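Local coordinates for protein adenosine deaminase (Burkholderia ambifaria, PDB 4GXW) that binds a zinc ion in a TIM-barrel fold of the adenosine and AMP deaminase family and probably removes an amino group hydrolytically from an adenine-type substrate, at residues R238-Y243 against V261-P266; A49-S54 against R85-R90. All blocks are in the same frame, centred on the assembly; numbering follows the deposited sequence.

Contact 1 (238-243 against 261-266) lies in the core, its centre about 9 Å from the centre of the chain. Contact 2 (49-54 against 85-90) sits towards the surface, its centre about 24 Å from that of the chain. Their nearest atoms are about 20 Å apart, and they share no helix or strand. Contact 1 joins two parallel strands of the barrel and the loops that follow them, next to the zinc. Backbone hydrogen bonds hold it, and its polar side chains are buried. Contact 2 joins the ends of two helices early in the chain. There a small leucine cluster is buried, while an arginine and a threonine meet at the exposed side.

Contact 1: residues R238-Y243 against V261-P266; sequences RVDHGY and VFTVVP
V239 and D240 pair in parallel with F262 and T263, with CA atoms 4.8 Å apart in each pair. V239 N bonds to V261 O, and T263 N returns to V239 O. H241 N then reaches T263 O at 2.8 Å, although the chain has turned a corner at D240. V239 and F262 point the same way, and V239 CB packs 3.8 Å from F262 CD2. D240 and T263 occupy the other face. T263 OG1 donates to the anti lone pair of D240 OD1 at 2.6 Å. That hydroxyl also bonds ND1 of the zinc ligand H35, while D240 OD2 is held by T214. These pairs join neighbouring strands of the TIM barrel, at the ends that lead into the metal site. The nearest side-chain atom of H241 is about 4 Å from the zinc ion. Its CG is anti to the carbonyl carbon (chi1 -62°); the ring swings back toward the other segment, and V265 CG2 meets H241 CE1 obliquely at 3.6 Å. Y243 OH lies in the plane of the H241 ring, hydrogen-bonded to H241 ND1 of its own loop at 2.7 Å, and accepts from V265 N across the contact at 2.9 Å.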
loop_
_atom_site.group_PDB
_atom_site.type_symbol
_atom_site.label_atom_id
_atom_site.label_comp_id
_atom_site.label_asym_id
_atom_site.label_seq_id
_atom_site.Cartn_x
_atom_site.Cartn_y
_atom_site.Cartn_z
ATOM N N ARG A 238 -4.764 1.236 -12.208
ATOM C CA ARG A 238 -5.390 0.541 -11.090
ATOM C C ARG A 238 -5.880 1.579 -10.092
ATOM O O ARG A 238 -5.602 2.765 -10.249
ATOM C CB ARG A 238 -4.454 -0.498 -10.444
ATOM C CG ARG A 238 -3.167 0.083 -9.884
ATOM C CD ARG A 238 -2.269 -0.999 -9.252
ATOM N NE ARG A 238 -1.140 -0.371 -8.565
ATOM C CZ ARG A 238 0.151 -0.611 -8.795
ATOM N NH1 ARG A 238 0.546 -1.520 -9.675
ATOM N NH2 ARG A 238 1.068 0.059 -8.119
ATOM N N VAL A 239 -6.633 1.126 -9.094
ATOM C CA VAL A 239 -7.240 2.004 -8.108
ATOM C C VAL A 239 -6.774 1.643 -6.707
ATOM O O VAL A 239 -6.693 0.467 -6.362
ATOM C CB VAL A 239 -8.789 1.903 -8.170
ATOM C CG1 VAL A 239 -9.438 2.716 -7.071
ATOM C CG2 VAL A 239 -9.300 2.356 -9.517
ATOM N N ASP A 240 -6.472 2.656 -5.900
ATOM C CA ASP A 240 -6.165 2.466 -4.485
ATOM C C ASP A 240 -7.382 2.744 -3.607
ATOM O O ASP A 240 -7.978 3.825 -3.661
ATOM C CB ASP A 240 -4.949 3.299 -4.075
ATOM C CG ASP A 240 -3.733 2.969 -4.910
ATOM O OD1 ASP A 240 -3.323 1.780 -4.934
ATOM O OD2 ASP A 240 -3.213 3.893 -5.584
ATOM N N HIS A 241 -7.742 1.725 -2.825
ATOM C CA HIS A 241 -8.925 1.676 -1.960
ATOM C C HIS A 241 -10.186 1.407 -2.787
ATOM O O HIS A 241 -10.530 0.253 -3.055
ATOM C CB HIS A 241 -9.078 2.914 -1.065
ATOM C CG HIS A 241 -7.946 3.128 -0.101
ATOM N ND1 HIS A 241 -7.555 2.182 0.827
ATOM C CD2 HIS A 241 -7.138 4.200 0.087
ATOM C CE1 HIS A 241 -6.557 2.669 1.548
ATOM N NE2 HIS A 241 -6.286 3.892 1.120
ATOM N N GLY A 242 -10.866 2.462 -3.212
ATOM C CA GLY A 242 -12.047 2.328 -4.042
ATOM C C GLY A 242 -13.313 1.892 -3.342
ATOM O O GLY A 242 -14.289 1.591 -4.011
ATOM N N TYR A 243 -13.330 1.922 -2.009
ATOM C CA TYR A 243 -14.364 1.232 -1.221
ATOM C C TYR A 243 -15.792 1.631 -1.551
ATOM O O TYR A 243 -16.684 0.776 -1.618
ATOM C CB TYR A 243 -14.122 1.392 0.293
ATOM C CG TYR A 243 -12.729 0.995 0.685
ATOM C CD1 TYR A 243 -12.245 -0.275 0.387
ATOM C CD2 TYR A 243 -11.880 1.886 1.324
ATOM C CE1 TYR A 243 -10.948 -0.638 0.709
ATOM C CE2 TYR A 243 -10.586 1.528 1.664
ATOM C CZ TYR A 243 -10.123 0.266 1.341
ATOM O OH TYR A 243 -8.831 -0.112 1.632
ATOM N N VAL A 261 -7.862 -3.620 -11.151
ATOM C CA VAL A 261 -7.441 -4.087 -9.830
ATOM C C VAL A 261 -7.546 -2.972 -8.780
ATOM O O VAL A 261 -7.138 -1.830 -9.023
ATOM C CB VAL A 261 -6.003 -4.677 -9.843
ATOM C CG1 VAL A 261 -5.564 -5.062 -8.441
ATOM C CG2 VAL A 261 -5.923 -5.889 -10.778
ATOM N N PHE A 262 -8.110 -3.314 -7.623
ATOM C CA PHE A 262 -8.268 -2.395 -6.498
ATOM C C PHE A 262 -7.340 -2.842 -5.373
ATOM O O PHE A 262 -7.440 -3.975 -4.895
ATOM C CB PHE A 262 -9.716 -2.435 -5.980
ATOM C CG PHE A 262 -10.715 -1.870 -6.944
ATOM C CD1 PHE A 262 -11.124 -2.604 -8.054
ATOM C CD2 PHE A 262 -11.249 -0.612 -6.749
ATOM C CE1 PHE A 262 -12.047 -2.081 -8.953
ATOM C CE2 PHE A 262 -12.176 -0.080 -7.651
ATOM C CZ PHE A 262 -12.572 -0.816 -8.747
ATOM N N THR A 263 -6.437 -1.967 -4.941
ATOM C CA THR A 263 -5.604 -2.293 -3.798
ATOM C C THR A 263 -6.427 -1.977 -2.558
ATOM O O THR A 263 -7.061 -0.928 -2.478
ATOM C CB THR A 263 -4.248 -1.549 -3.816
ATOM O OG1 THR A 263 -4.452 -0.153 -3.569
ATOM C CG2 THR A 263 -3.534 -1.739 -5.150
ATOM N N VAL A 264 -6.453 -2.897 -1.606
ATOM C CA VAL A 264 -7.273 -2.716 -0.405
ATOM C C VAL A 264 -6.430 -2.897 0.846
ATOM O O VAL A 264 -5.380 -3.556 0.819
ATOM C CB VAL A 264 -8.512 -3.656 -0.393
ATOM C CG1 VAL A 264 -9.409 -3.398 -1.622
ATOM C CG2 VAL A 264 -8.076 -5.123 -0.313
ATOM N N VAL A 265 -6.890 -2.295 1.936
ATOM C CA VAL A 265 -6.113 -2.221 3.162
ATOM C C VAL A 265 -7.032 -2.595 4.322
ATOM O O VAL A 265 -7.864 -1.791 4.750
ATOM C CB VAL A 265 -5.550 -0.788 3.357
ATOM C CG1 VAL A 265 -4.752 -0.690 4.648
ATOM C CG2 VAL A 265 -4.705 -0.372 2.144
ATOM N N PRO A 266 -6.912 -3.834 4.825
ATOM C CA PRO A 266 -7.794 -4.238 5.926
ATOM C C PRO A 266 -7.682 -3.325 7.144
ATOM O O PRO A 266 -8.685 -3.078 7.818
ATOM C CB PRO A 266 -7.366 -5.686 6.229
ATOM C CG PRO A 266 -6.138 -5.952 5.402
ATOM C CD PRO A 266 -6.128 -4.956 4.286
#

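Contact 2: residues A49-S54 against R85-R90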
loop_
_atom_site.group_PDB
_atom_site.type_symbol
_atom_site.label_atom_id
_atom_site.label_comp_id
_atom_site.label_asym_id
_atom_site.label_seq_id
_atom_site.Cartn_x
_atom_site.Cartn_y
_atom_site.Cartn_z
ATOM N N ALA A 49 16.476 7.205 15.683
ATOM C CA ALA A 49 17.809 7.599 15.229
ATOM C C ALA A 49 17.758 8.887 14.424
ATOM O O ALA A 49 18.591 9.779 14.609
ATOM C CB ALA A 49 18.439 6.490 14.406
ATOM N N LEU A 50 16.783 8.977 13.524
ATOM C CA LEU A 50 16.606 10.177 12.718
ATOM C C LEU A 50 16.282 11.401 13.579
ATOM O O LEU A 50 16.819 12.489 13.364
ATOM C CB LEU A 50 15.508 9.958 11.677
ATOM C CG LEU A 50 15.842 8.970 10.558
ATOM C CD1 LEU A 50 14.609 8.706 9.707
ATOM C CD2 LEU A 50 16.963 9.535 9.703
ATOM N N ALA A 51 15.410 11.219 14.564
ATOM C CA ALA A 51 15.019 12.309 15.453
ATOM C C ALA A 51 16.197 12.822 16.279
ATOM O O ALA A 51 16.396 14.033 16.429
ATOM C CB ALA A 51 13.890 11.864 16.362
ATOM N N GLN A 52 16.972 11.892 16.825
ATOM C CA GLN A 52 18.097 12.247 17.679
ATOM C C GLN A 52 19.178 12.979 16.893
ATOM O O GLN A 52 19.781 13.928 17.394
ATOM C CB GLN A 52 18.669 11.001 18.359
ATOM C CG GLN A 52 17.709 10.363 19.356
ATOM C CD GLN A 52 18.179 9.008 19.849
ATOM O OE1 GLN A 52 18.990 8.344 19.203
ATOM N NE2 GLN A 52 17.665 8.591 21.001
ATOM N N ARG A 53 19.411 12.550 15.657
ATOM C CA ARG A 53 20.415 13.198 14.819
ATOM C C ARG A 53 19.979 14.583 14.334
ATOM O O ARG A 53 20.782 15.516 14.303
ATOM C CB ARG A 53 20.783 12.315 13.627
ATOM C CG ARG A 53 22.082 12.720 12.939
ATOM C CD ARG A 53 22.196 12.129 11.541
ATOM N NE ARG A 53 21.368 12.849 10.581
ATOM C CZ ARG A 53 20.717 12.274 9.574
ATOM N NH1 ARG A 53 19.983 13.012 8.750
ATOM N NH2 ARG A 53 20.792 10.962 9.395
ATOM N N SER A 54 18.711 14.719 13.955
ATOM C CA SER A 54 18.211 15.988 13.421
ATOM C C SER A 54 17.927 17.018 14.502
ATOM O O SER A 54 17.782 18.208 14.209
ATOM C CB SER A 54 16.937 15.773 12.597
ATOM O OG SER A 54 15.886 15.258 13.404
ATOM N N ARG A 85 9.107 17.245 7.636
ATOM C CA ARG A 85 9.484 18.556 8.157
ATOM C C ARG A 85 10.702 18.527 9.080
ATOM O O ARG A 85 11.479 19.482 9.102
ATOM C CB ARG A 85 8.295 19.257 8.836
ATOM C CG ARG A 85 8.568 20.728 9.176
ATOM C CD ARG A 85 7.304 21.489 9.566
ATOM N NE ARG A 85 6.357 21.589 8.459
ATOM C CZ ARG A 85 6.462 22.448 7.451
ATOM N NH1 ARG A 85 7.484 23.292 7.393
ATOM N NH2 ARG A 85 5.543 22.458 6.494
ATOM N N TYR A 86 10.877 17.437 9.826
ATOM C CA TYR A 86 11.897 17.417 10.880
ATOM C C TYR A 86 12.941 16.302 10.809
ATOM O O TYR A 86 14.074 16.491 11.259
ATOM C CB TYR A 86 11.232 17.385 12.262
ATOM C CG TYR A 86 10.340 18.576 12.528
ATOM C CD1 TYR A 86 10.881 19.844 12.650
ATOM C CD2 TYR A 86 8.965 18.434 12.642
ATOM C CE1 TYR A 86 10.085 20.945 12.887
ATOM C CE2 TYR A 86 8.151 19.537 12.877
ATOM C CZ TYR A 86 8.724 20.787 12.997
ATOM O OH TYR A 86 7.941 21.892 13.230
ATOM N N LEU A 87 12.574 15.149 10.268
ATOM C CA LEU A 87 13.423 13.968 10.425
ATOM C C LEU A 87 14.285 13.622 9.227
ATOM O O LEU A 87 15.439 13.224 9.381
ATOM C CB LEU A 87 12.591 12.735 10.775
ATOM C CG LEU A 87 12.399 12.405 12.250
ATOM C CD1 LEU A 87 11.457 13.408 12.863
ATOM C CD2 LEU A 87 11.881 10.980 12.416
ATOM N N LEU A 88 13.713 13.728 8.035
ATOM C CA LEU A 88 14.415 13.343 6.818
ATOM C C LEU A 88 15.175 14.567 6.318
ATOM O O LEU A 88 14.589 15.480 5.717
ATOM C CB LEU A 88 13.414 12.836 5.770
ATOM C CG LEU A 88 12.607 11.609 6.216
ATOM C CD1 LEU A 88 11.453 11.318 5.263
ATOM C CD2 LEU A 88 13.499 10.372 6.389
ATOM N N THR A 89 16.474 14.607 6.593
ATOM C CA THR A 89 17.253 15.814 6.322
ATOM C C THR A 89 18.384 15.628 5.310
ATOM O O THR A 89 19.025 16.607 4.921
ATOM C CB THR A 89 17.840 16.418 7.617
ATOM O OG1 THR A 89 18.788 15.509 8.186
ATOM C CG2 THR A 89 16.728 16.709 8.634
ATOM N N ARG A 90 18.627 14.386 4.893
ATOM C CA ARG A 90 19.666 14.078 3.909
ATOM C C ARG A 90 19.129 13.031 2.965
ATOM O O ARG A 90 18.356 12.173 3.386
ATOM C CB ARG A 90 20.912 13.495 4.581
ATOM C CG ARG A 90 21.510 14.299 5.707
ATOM C CD ARG A 90 22.764 13.619 6.224
ATOM N NE ARG A 90 23.298 14.249 7.431
ATOM C CZ ARG A 90 24.550 14.107 7.857
ATOM N NH1 ARG A 90 25.402 13.352 7.180
ATOM N NH2 ARG A 90 24.951 14.720 8.965
HETATM O O HOH W 1 19.423 15.408 10.502
#
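L50 overlaps L87, its CB lying 3.8 Å from L87 CD2. L87 CG also approaches A51 N, 4.0 Å away. Further down its side chain, L50 CD1 meets L88 CD2 at 3.9 Å. L50 therefore touches both the last turn of helix 77-87, which ends in a wider pi-type turn at 85-87, and the first residue beyond it. This apolar patch is buried.

Polar groups border it. S54 OG lies between two backbone carbonyls, 2.9 Å from L50 O of its own helix and 3.1 Å from Y86 O. The hydroxyl is turned between its backbone N and carbonyl carbon, which turns OG back toward L50 O, one turn earlier. The chain of R53 bends at chi3 (77°) and carries its guanidinium across to T89. NH1 of R53 donates to T89 OG1 at 2.8 Å, within the guanidinium plane, though the angle at the hydrogen is only 137°. Water 1 accepts a weak bond from R53 NE.

R90 NE lies over one face of the R53 guanidinium, toward its rim, with the two guanidinium planes 50° apart. R90 NE is 3.8 Å from R53 NH1. The carboxylate of D93 forms a salt bridge with R53 NH1 and would offset this charge. OD2 of D93 also accepts from the backbone N of T89 and of R90, and so probably steadies the turn carrying T89.

This is packing among helices on the outside of the TIM-barrel domain; the side chain of L88 is about 11 Å from that of the zinc ligand H37. The contact joins the C-terminal ends of helices 44-54 and 77-87. Helix 91-106 follows directly, and its D93, L94 and I97 pack against L88.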